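Local structure of ficolin-3 (Homo sapiens, 2J5Z) at residues S165-I170 and A178-S183. The protein is an innate immune lectin whose fibrinogen-like domain binds galactose, probably to recognise sugars on microbial surfaces. Sequence-based numbering, arbitrary orientation.
With CA (calcium ion), chain D; GAL (beta-D-galactopyranose), chain E.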
loop_
_atom_site.group_PDB
_atom_site.type_symbol
_atom_site.label_atom_id
_atom_site.label_comp_id
_atom_site.label_asym_id
_atom_site.label_seq_id
_atom_site.Cartn_x
_atom_site.Cartn_y
_atom_site.Cartn_z
ATOM N N SER A 165 16.480 3.712 36.928
ATOM C CA SER A 165 15.653 2.660 36.347
ATOM C C SER A 165 15.890 2.517 34.837
ATOM O O SER A 165 16.773 3.175 34.256
ATOM C CB SER A 165 14.176 2.954 36.614
ATOM O OG SER A 165 13.744 4.125 35.936
ATOM N N ASN A 166 15.101 1.633 34.228
ATOM C CA ASN A 166 15.064 1.453 32.780
ATOM C C ASN A 166 13.865 2.196 32.196
ATOM O O ASN A 166 12.726 1.718 32.262
ATOM C CB ASN A 166 15.004 -0.045 32.433
ATOM C CG ASN A 166 14.956 -0.305 30.935
ATOM O OD1 ASN A 166 14.273 0.401 30.191
ATOM N ND2 ASN A 166 15.685 -1.323 30.488
ATOM N N CYS A 167 14.124 3.375 31.632
ATOM C CA CYS A 167 13.069 4.219 31.092
ATOM C C CYS A 167 12.215 3.520 30.045
ATOM O O CYS A 167 11.028 3.772 29.966
ATOM C CB CYS A 167 13.642 5.482 30.467
ATOM S SG CYS A 167 14.172 6.722 31.663
ATOM N N ALA A 168 12.840 2.695 29.211
ATOM C CA ALA A 168 12.101 1.968 28.175
ATOM C C ALA A 168 11.056 1.070 28.830
ATOM O O ALA A 168 9.907 1.033 28.407
ATOM C CB ALA A 168 13.048 1.155 27.311
ATOM N N VAL A 169 11.464 0.351 29.867
ATOM C CA VAL A 169 10.524 -0.470 30.631
ATOM C C VAL A 169 9.520 0.457 31.300
ATOM O O VAL A 169 8.316 0.341 31.096
ATOM C CB VAL A 169 11.252 -1.330 31.684
ATOM C CG1 VAL A 169 10.258 -1.955 32.658
ATOM C CG2 VAL A 169 12.099 -2.403 31.005
ATOM N N ILE A 170 10.031 1.421 32.062
ATOM C CA ILE A 170 9.170 2.324 32.817
ATOM C C ILE A 170 8.083 2.967 31.971
ATOM O O ILE A 170 6.925 2.964 32.369
ATOM C CB ILE A 170 9.983 3.420 33.557
ATOM C CG1 ILE A 170 10.851 2.792 34.653
ATOM C CG2 ILE A 170 9.057 4.473 34.142
ATOM C CD1 ILE A 170 10.049 2.019 35.694
ATOM N N ALA A 178 16.458 10.138 28.717
ATOM C CA ALA A 178 17.226 10.723 29.808
ATOM C C ALA A 178 16.640 10.141 31.104
ATOM O O ALA A 178 16.966 9.013 31.482
ATOM C CB ALA A 178 17.096 12.238 29.764
ATOM N N SER A 179 15.764 10.886 31.773
ATOM C CA SER A 179 15.061 10.351 32.942
ATOM C C SER A 179 13.680 10.989 33.178
ATOM O O SER A 179 13.454 11.655 34.196
ATOM C CB SER A 179 15.946 10.432 34.195
ATOM O OG SER A 179 16.554 11.707 34.312
ATOM N N CYS A 180 12.743 10.776 32.251
ATOM C CA CYS A 180 12.982 9.959 31.066
ATOM C C CYS A 180 12.896 10.709 29.733
ATOM O O CYS A 180 13.735 10.488 28.854
ATOM C CB CYS A 180 12.035 8.759 31.052
ATOM S SG CYS A 180 12.432 7.547 32.309
ATOM N N TYR A 181 11.897 11.577 29.570
ATOM C CA TYR A 181 11.667 12.192 28.256
ATOM C C TYR A 181 10.900 13.521 28.170
ATOM O O TYR A 181 10.096 13.866 29.044
ATOM C CB TYR A 181 10.993 11.181 27.308
ATOM C CG TYR A 181 9.517 10.891 27.573
ATOM C CD1 TYR A 181 8.524 11.744 27.102
ATOM C CD2 TYR A 181 9.124 9.738 28.241
ATOM C CE1 TYR A 181 7.176 11.473 27.311
ATOM C CE2 TYR A 181 7.771 9.453 28.453
ATOM C CZ TYR A 181 6.807 10.327 27.989
ATOM O OH TYR A 181 5.467 10.065 28.183
ATOM N N ARG A 182 11.163 14.255 27.087
ATOM C CA ARG A 182 10.287 15.330 26.624
ATOM C C ARG A 182 9.515 14.855 25.397
ATOM O O ARG A 182 8.485 15.427 25.051
ATOM C CB ARG A 182 11.092 16.576 26.238
ATOM C CG ARG A 182 12.047 17.094 27.306
ATOM C CD ARG A 182 11.637 18.445 27.848
ATOM N NE ARG A 182 11.273 19.389 26.795
ATOM C CZ ARG A 182 10.302 20.287 26.922
ATOM N NH1 ARG A 182 9.610 20.363 28.055
ATOM N NH2 ARG A 182 10.020 21.106 25.927
ATOM N N SER A 183 10.032 13.827 24.719
ATOM C CA SER A 183 9.317 13.198 23.587
ATOM C C SER A 183 9.423 11.673 23.654
ATOM O O SER A 183 10.399 11.123 24.155
ATOM C CB SER A 183 9.837 13.708 22.237
ATOM O OG SER A 183 11.250 13.580 22.155
HETATM CA CA CA D . 18.974 3.251 33.660
HETATM C C1 GAL E . 10.019 12.737 32.623
HETATM C C2 GAL E . 9.096 12.937 31.431
HETATM C C3 GAL E . 7.790 12.176 31.622
HETATM C C4 GAL E . 7.976 10.783 32.225
HETATM C C5 GAL E . 9.065 10.727 33.285
HETATM C C6 GAL E . 9.350 9.285 33.689
HETATM O O1 GAL E . 11.258 13.428 32.423
HETATM O O2 GAL E . 8.809 14.334 31.267
HETATM O O3 GAL E . 7.150 12.054 30.350
HETATM O O4 GAL E . 8.291 9.847 31.190
HETATM O O5 GAL E . 10.237 11.337 32.752
HETATM O O6 GAL E . 9.443 9.197 35.116
HETATM O O HOH W 1 19.927 1.834 35.370
HETATM O O HOH W 2 21.240 3.821 33.350
#
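C167 and C180 join the two segments covalently. Their SG atoms are 2.0 Å apart, and the C-S-S-C torsion is -83°. Each sulfur lies beside its own backbone N, anti to the carbonyl carbon. Both side chains therefore reach across the gap and meet at the sulfurs. C167 SG also rests against the backbone of the other segment, 3.6 Å from A178 O. No hydrogen bond crosses between 165-170 and 178-183.

Metal and helix-end bonds hold the first segment. S165 O binds the calcium ion at 2.3 Å, with two waters and with D159, D161 and S163. N166 is the N-cap of helix 167-171. Its OD1 accepts from V169 N at 2.8 Å, nearly straight at 167°, with the donor well above the carbonyl plane. D161, a calcium ligand through OD1, takes the N-H of C167 with OD2.

The galactose is met by S179, C180 and Y181. The S179-C180 peptide is cis, and its N-H points at the sugar. C180 N donates to the ring oxygen GAL O5 at 2.6 Å and 160°, and more weakly to O1. A weak, long bond joins GAL O1 to S179 O. GAL O3 sits over one face of the Y181 ring, 2.9 Å above its plane and offset toward the rim. Y181 OH is hydrogen-bonded to D202, which would limit movement of the ring. V171 touches both C180 and Y181 and also belongs to the galactose pocket.

C180 thus carries the disulfide on its side chain and donates to the sugar with its backbone N. Within the fibrinogen-like domain, the disulfide ties this part of the pocket to the helix start beside the calcium site. The calcium lies 11.3 Å from GAL O6, its nearest galactose atom, so any effect on the sugar would be indirect, probably through the helix start and the disulfide.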